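RmpD (Hexulose-6-phosphate synthase) (Streptococcus mutans, PDB 3EXR) is a TIM-barrel enzyme of the HUMPS family, built on a closed eight-stranded barrel, that pairs with a second copy of itself. Local coordinates at residues 39-42 / 48-51; 60-65 / 113-118; 73-78 / 98-103. All coordinates share one frame; numbering follows the deposited sequence.

Contact 1 (39-42 / 48-51); sequences VCLL and LVEV
Cys-40 and Leu-48 make the closer half of this contact: the sulfur SG lies 3.6 Å from the methyl CD2 of Leu-48. The cysteine's first torsion (-162°) sets SG opposite its own backbone nitrogen and sends it out to the leucine. Both residues rest on Ala-20 of helix 17-27, and Leu-48 also reaches Leu-17, Ile-21 and Ala-36, so this end is enclosed by apolar neighbours. The second meeting is slacker. Leu-41 and Val-49 slant past each other, with the leucine methyl CD2 4.2 Å from Val-49 CG2. Two short, successive helices, 38-44 and 47-55, which link strands 33-36 and 60-67 in the chain, meet here on the outside of the TIM barrel; Leu-41 touches Thr-65 and Val-49 touches Ile-61, both on the second of those strands. Across the pair the CA atoms come no nearer than 7.6 Å, at Leu-41 and Leu-48, which leaves the joining to side chains alone. Leu-41 and Leu-42 also pack on Leu-42 of the second subunit. On the far flank of helix 47-55, Glu-50 stands in the open, its OE1 in a salt bridge with Arg-81 NH1, and Val-51 beside it is partly exposed.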
# COMPACT_ATOMS: atom_id res chain seq x y z
N VAL A 39 -4.15 -5.81 -4.26
CA VAL A 39 -3.48 -7.05 -4.66
C VAL A 39 -3.34 -7.12 -6.19
O VAL A 39 -2.33 -7.58 -6.73
CB VAL A 39 -4.28 -8.29 -4.17
CG1 VAL A 39 -3.73 -9.55 -4.82
CG2 VAL A 39 -4.24 -8.37 -2.63
N CYS A 40 -4.38 -6.68 -6.89
CA CYS A 40 -4.41 -6.71 -8.34
C CYS A 40 -3.49 -5.65 -8.94
O CYS A 40 -2.71 -5.94 -9.83
CB CYS A 40 -5.84 -6.53 -8.85
SG CYS A 40 -5.98 -7.08 -10.56
N LEU A 41 -3.60 -4.41 -8.45
CA LEU A 41 -2.73 -3.36 -8.95
C LEU A 41 -1.25 -3.67 -8.76
O LEU A 41 -0.43 -3.42 -9.66
CB LEU A 41 -3.09 -2.01 -8.33
CG LEU A 41 -4.45 -1.44 -8.74
CD1 LEU A 41 -4.70 -0.22 -7.91
CD2 LEU A 41 -4.45 -1.09 -10.24
N LEU A 42 -0.87 -4.22 -7.61
CA LEU A 42 0.54 -4.59 -7.42
C LEU A 42 0.99 -5.68 -8.36
O LEU A 42 2.19 -5.78 -8.63
CB LEU A 42 0.82 -5.00 -5.96
CG LEU A 42 0.68 -3.89 -4.92
CD1 LEU A 42 0.60 -4.49 -3.53
CD2 LEU A 42 1.81 -2.89 -5.05
N LEU A 48 -4.94 -1.57 -15.92
CA LEU A 48 -6.24 -2.11 -15.54
C LEU A 48 -7.26 -1.00 -15.31
O LEU A 48 -8.44 -1.14 -15.72
CB LEU A 48 -6.11 -2.98 -14.28
CG LEU A 48 -7.42 -3.51 -13.66
CD1 LEU A 48 -8.16 -4.42 -14.61
CD2 LEU A 48 -7.14 -4.24 -12.36
N VAL A 49 -6.83 0.09 -14.68
CA VAL A 49 -7.77 1.19 -14.40
C VAL A 49 -8.35 1.73 -15.70
O VAL A 49 -9.54 1.98 -15.81
CB VAL A 49 -7.09 2.33 -13.60
CG1 VAL A 49 -8.02 3.52 -13.42
CG2 VAL A 49 -6.64 1.82 -12.23
N GLU A 50 -7.48 1.91 -16.68
CA GLU A 50 -7.88 2.40 -18.00
C GLU A 50 -8.80 1.41 -18.76
O GLU A 50 -9.76 1.82 -19.41
CB GLU A 50 -6.63 2.73 -18.82
CG GLU A 50 -6.91 3.49 -20.10
CD GLU A 50 -5.66 4.10 -20.74
OE1 GLU A 50 -4.66 4.31 -20.05
OE2 GLU A 50 -5.73 4.42 -21.95
N VAL A 51 -8.52 0.12 -18.65
CA VAL A 51 -9.37 -0.90 -19.26
C VAL A 51 -10.76 -0.84 -18.63
O VAL A 51 -11.75 -0.91 -19.35
CB VAL A 51 -8.75 -2.31 -19.11
CG1 VAL A 51 -9.73 -3.40 -19.52
CG2 VAL A 51 -7.43 -2.41 -19.91

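Contact 2 (60-65 / 113-118); sequences IIVADT and EIQVEL
Asp-64 OD1 is hydrogen-bonded to the hydroxyl OG1 of Thr-87, on the strand running between these two, and stands 3.7 Å from Glu-117 OE2, a second acid two strands along inside the barrel. The other oxygen of the aspartate, OD2, forms a salt bridge with Lys-66 NZ. The two acid side chains cross at nearly a right angle, yet their carboxylate planes are only 26° apart. Glu-117 gets there through a bend in its chain (chi2 -78°), which swings OE2 toward Asp-64. Lys-66 NZ also makes a longer, weak ion pair with Glu-117 OE2, and Glu-35 adds another acid near Asp-64 OD2.

One layer along the barrel axis, Gln-115 reaches in with its chain extended beyond CG, and its amide oxygen OE1 sits 3.5 Å from the methyl CG1 of Val-62, in a crossing again close to perpendicular. The other end of that amide is engaged: NE2 bonds to Gln-137 OE1, while Gln-137 NE2 bonds to Glu-113 OE1. Gln-137 is thus bonded at both ends of its amide, and Gln-115 through NE2. No backbone bond joins the two strands, whose nearest CA atoms, Asp-64 and Gln-115, are 9.0 Å apart. Asp-64 is also the centre of an inverse gamma turn, closed by a weak bond of 3.0 Å from Thr-65 N to Ala-63 O.

Strands facing each other across an intervening neighbour, with inward side chains meeting in layers, make the interior of a TIM barrel. Near the C-terminal end of strand 60-67, Asp-64 and Lys-66 open the Asp-x-Lys-x-x-Asp motif known in this family, consistent with an active site there.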
# COMPACT_ATOMS: atom_id res chain seq x y z
N ILE A 60 -18.38 4.70 -11.34
CA ILE A 60 -17.31 5.20 -10.47
C ILE A 60 -16.21 4.13 -10.43
O ILE A 60 -16.49 2.96 -10.25
CB ILE A 60 -17.84 5.50 -9.05
CG1 ILE A 60 -18.84 6.66 -9.09
CG2 ILE A 60 -16.68 5.83 -8.13
CD1 ILE A 60 -19.72 6.81 -7.83
N ILE A 61 -14.94 4.54 -10.62
CA ILE A 61 -13.81 3.60 -10.59
C ILE A 61 -12.84 3.99 -9.48
O ILE A 61 -12.46 5.15 -9.37
CB ILE A 61 -13.08 3.60 -11.95
CG1 ILE A 61 -13.99 3.07 -13.05
CG2 ILE A 61 -11.77 2.77 -11.89
CD1 ILE A 61 -13.42 3.10 -14.38
N VAL A 62 -12.46 3.01 -8.67
CA VAL A 62 -11.57 3.19 -7.54
C VAL A 62 -10.24 2.51 -7.87
O VAL A 62 -10.23 1.36 -8.32
CB VAL A 62 -12.15 2.52 -6.28
CG1 VAL A 62 -11.24 2.75 -5.07
CG2 VAL A 62 -13.55 3.03 -5.99
N ALA A 63 -9.16 3.28 -7.72
CA ALA A 63 -7.80 2.72 -7.75
C ALA A 63 -7.39 2.53 -6.28
O ALA A 63 -7.07 3.49 -5.57
CB ALA A 63 -6.85 3.65 -8.46
N ASP A 64 -7.36 1.28 -5.83
CA ASP A 64 -7.11 0.97 -4.43
C ASP A 64 -5.61 0.81 -4.22
O ASP A 64 -5.12 -0.28 -4.05
CB ASP A 64 -7.89 -0.29 -4.06
CG ASP A 64 -7.71 -0.73 -2.62
OD1 ASP A 64 -7.34 0.05 -1.74
OD2 ASP A 64 -7.94 -1.93 -2.34
N THR A 65 -4.89 1.93 -4.23
CA THR A 65 -3.43 1.88 -4.09
C THR A 65 -2.95 1.85 -2.64
O THR A 65 -1.79 1.56 -2.38
CB THR A 65 -2.76 3.09 -4.74
OG1 THR A 65 -3.26 4.29 -4.14
CG2 THR A 65 -3.10 3.18 -6.20
N GLU A 113 -11.51 12.12 -5.74
CA GLU A 113 -11.49 12.08 -4.29
C GLU A 113 -10.51 11.06 -3.75
O GLU A 113 -10.22 10.04 -4.42
CB GLU A 113 -12.88 11.67 -3.76
CG GLU A 113 -14.00 12.68 -3.92
CD GLU A 113 -15.14 12.41 -2.97
OE1 GLU A 113 -14.89 12.29 -1.74
OE2 GLU A 113 -16.28 12.30 -3.45
N ILE A 114 -10.08 11.31 -2.52
CA ILE A 114 -9.29 10.38 -1.72
C ILE A 114 -10.20 9.71 -0.68
O ILE A 114 -11.15 10.32 -0.14
CB ILE A 114 -8.10 11.12 -1.06
CG1 ILE A 114 -7.24 11.80 -2.13
CG2 ILE A 114 -7.25 10.18 -0.20
CD1 ILE A 114 -6.69 10.91 -3.20
N GLN A 115 -9.91 8.43 -0.43
CA GLN A 115 -10.57 7.64 0.61
C GLN A 115 -9.49 7.12 1.55
O GLN A 115 -8.48 6.60 1.09
CB GLN A 115 -11.28 6.43 -0.01
CG GLN A 115 -12.22 6.72 -1.18
CD GLN A 115 -12.86 5.44 -1.70
OE1 GLN A 115 -12.13 4.54 -2.15
NE2 GLN A 115 -14.20 5.32 -1.56
N VAL A 116 -9.74 7.20 2.85
CA VAL A 116 -8.80 6.70 3.84
C VAL A 116 -9.16 5.25 4.23
O VAL A 116 -10.23 4.94 4.77
CB VAL A 116 -8.77 7.54 5.11
CG1 VAL A 116 -7.68 7.01 6.07
CG2 VAL A 116 -8.48 9.00 4.79
N GLU A 117 -8.21 4.36 3.96
CA GLU A 117 -8.27 2.95 4.35
C GLU A 117 -7.85 2.77 5.80
O GLU A 117 -6.74 3.13 6.18
CB GLU A 117 -7.38 2.11 3.41
CG GLU A 117 -8.09 1.69 2.11
CD GLU A 117 -9.05 0.52 2.26
OE1 GLU A 117 -9.27 0.06 3.40
OE2 GLU A 117 -9.60 0.04 1.24
N LEU A 118 -8.77 2.26 6.62
CA LEU A 118 -8.60 2.19 8.07
C LEU A 118 -8.02 0.86 8.48
O LEU A 118 -8.69 -0.18 8.37
CB LEU A 118 -9.93 2.46 8.76
CG LEU A 118 -10.57 3.82 8.48
CD1 LEU A 118 -11.93 3.90 9.13
CD2 LEU A 118 -9.73 4.97 8.98

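Contact 3 (73-78 / 98-103); sequences TVAKNN and KAARKA
Ala-100 is the first residue of 98-103 to meet the other helix, and it does so mainly through its backbone. The methyl of Ala-75 presses on its carbonyl, with Ala-75 CB 3.3 Å from Ala-100 O, and the two methyls, Ala-75 CB and Ala-100 CB, are 4.0 Å apart. Both alanines also touch Met-86 of strand 85-89 beneath them, and Ala-100 touches Ile-114. Arg-101 then turns from the interface: its NH1 forms a salt bridge with Glu-105 OE2 and its NE a hydrogen bond with Ala-133 O. A turn beyond Ala-100, Ala-103 brings its methyl to Ala-75 at roughly a right angle to that of Ala-100, Ala-103 CB to Ala-75 CB at 3.9 Å. That methyl also lies 4.0 Å from the backbone Lys-76 N. Lys-76 brushes it with little more than its own CB, because its fully extended chain (chi1 -174°) carries the ammonium away into solvent.

Three alanines therefore set the spacing. The axes of the two segments approach to 7.8 Å, with little but methyls and backbone between them, and run the same way at a crossing of -25°. To one side of the interface, Asn-78 folds back on its own helix: ND2 donates to Val-74 O over 2.9 Å at 157°. Asn-78 N reaches the same oxygen at 3.1 Å from the other face of the carbonyl plane, so this acceptor is shared by two donors and the buried amide is held. Val-74 and Asn-77 also touch the second subunit, where Asn-77 ND2 bonds to Ser-15 OG.

Near-parallel helices joined by small residues, both lying on the strand between them in sequence, are the outer layer of a beta/alpha barrel built from successive beta-alpha-beta crossovers.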
# COMPACT_ATOMS: atom_id res chain seq x y z
N THR A 73 2.17 11.92 -7.01
CA THR A 73 2.57 11.07 -8.12
C THR A 73 1.64 9.89 -8.30
O THR A 73 1.18 9.63 -9.40
CB THR A 73 4.04 10.58 -7.93
OG1 THR A 73 4.92 11.72 -7.89
CG2 THR A 73 4.51 9.66 -9.07
N VAL A 74 1.33 9.19 -7.22
CA VAL A 74 0.49 7.98 -7.32
C VAL A 74 -0.96 8.39 -7.74
O VAL A 74 -1.59 7.73 -8.59
CB VAL A 74 0.54 7.16 -5.99
CG1 VAL A 74 -0.46 5.95 -6.02
CG2 VAL A 74 1.99 6.72 -5.64
N ALA A 75 -1.46 9.49 -7.18
CA ALA A 75 -2.78 10.02 -7.55
C ALA A 75 -2.83 10.43 -9.00
O ALA A 75 -3.73 10.04 -9.74
CB ALA A 75 -3.19 11.17 -6.66
N LYS A 76 -1.85 11.22 -9.44
CA LYS A 76 -1.75 11.58 -10.87
C LYS A 76 -1.67 10.36 -11.76
O LYS A 76 -2.36 10.28 -12.78
CB LYS A 76 -0.60 12.53 -11.17
CG LYS A 76 -0.58 13.02 -12.62
CD LYS A 76 0.68 13.79 -12.96
CE LYS A 76 0.48 14.63 -14.23
NZ LYS A 76 1.74 15.39 -14.54
N ASN A 77 -0.83 9.39 -11.40
CA ASN A 77 -0.69 8.19 -12.21
C ASN A 77 -1.98 7.42 -12.43
O ASN A 77 -2.20 6.91 -13.52
CB ASN A 77 0.35 7.23 -11.65
CG ASN A 77 1.80 7.72 -11.84
OD1 ASN A 77 2.06 8.65 -12.62
ND2 ASN A 77 2.74 7.08 -11.14
N ASN A 78 -2.82 7.34 -11.39
CA ASN A 78 -4.09 6.63 -11.52
C ASN A 78 -5.21 7.50 -12.05
O ASN A 78 -6.08 6.97 -12.72
CB ASN A 78 -4.47 5.98 -10.19
CG ASN A 78 -3.60 4.80 -9.88
OD1 ASN A 78 -3.84 3.71 -10.37
ND2 ASN A 78 -2.54 5.04 -9.11
N LYS A 98 -3.00 15.36 1.30
CA LYS A 98 -3.34 16.60 0.59
C LYS A 98 -2.76 16.61 -0.83
O LYS A 98 -3.44 17.03 -1.77
CB LYS A 98 -2.83 17.84 1.33
CG LYS A 98 -3.70 18.32 2.45
CD LYS A 98 -3.20 19.71 2.92
CE LYS A 98 -4.01 20.21 4.15
NZ LYS A 98 -3.16 20.96 5.16
N ALA A 99 -1.52 16.15 -0.99
CA ALA A 99 -0.92 16.15 -2.32
C ALA A 99 -1.68 15.23 -3.27
O ALA A 99 -1.87 15.54 -4.44
CB ALA A 99 0.56 15.75 -2.26
N ALA A 100 -2.16 14.10 -2.73
CA ALA A 100 -2.91 13.13 -3.51
C ALA A 100 -4.26 13.72 -3.89
O ALA A 100 -4.67 13.65 -5.05
CB ALA A 100 -3.10 11.84 -2.72
N ARG A 101 -4.93 14.35 -2.93
CA ARG A 101 -6.21 15.01 -3.23
C ARG A 101 -6.07 16.10 -4.29
O ARG A 101 -6.88 16.17 -5.22
CB ARG A 101 -6.86 15.60 -1.99
CG ARG A 101 -8.17 16.27 -2.31
CD ARG A 101 -8.96 16.71 -1.10
NE ARG A 101 -8.28 17.73 -0.32
CZ ARG A 101 -8.34 19.04 -0.57
NH1 ARG A 101 -9.04 19.50 -1.61
NH2 ARG A 101 -7.68 19.89 0.23
N LYS A 102 -5.05 16.94 -4.14
CA LYS A 102 -4.82 18.01 -5.11
C LYS A 102 -4.58 17.45 -6.50
O LYS A 102 -5.10 17.99 -7.48
CB LYS A 102 -3.69 18.95 -4.66
CG LYS A 102 -4.03 19.80 -3.43
CD LYS A 102 -2.88 20.80 -3.07
CE LYS A 102 -3.03 21.38 -1.61
NZ LYS A 102 -1.80 22.06 -1.06
N ALA A 103 -3.81 16.37 -6.60
CA ALA A 103 -3.51 15.78 -7.91
C ALA A 103 -4.71 15.14 -8.57
O ALA A 103 -4.90 15.28 -9.79
CB ALA A 103 -2.37 14.79 -7.81

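How the contacts relate
Contact 2 lies in the barrel interior, while contacts 1 and 3 are helix pairs on its outer face; their centres lie about 13 and 11 Å from that of contact 2, and about 16 Å from each other. Contact 1 leans on contact 2 through Leu-41 CD1, 3.7 Å from the backbone Asp-64 N. Contact 3 is nested in the chain loop that contact 2 closes and reaches both strands: Asn-78 ND2 is 3.5 Å from Thr-65 CG2, and Ala-100 CB is 3.7 Å from Ile-114 CD1. Asn-78 OD1 also meets Val-49 CG2 at 3.9 Å. Both helix pairs back the strand carrying Asp-64 and Lys-66, probably part of the active site, and touch the second subunit.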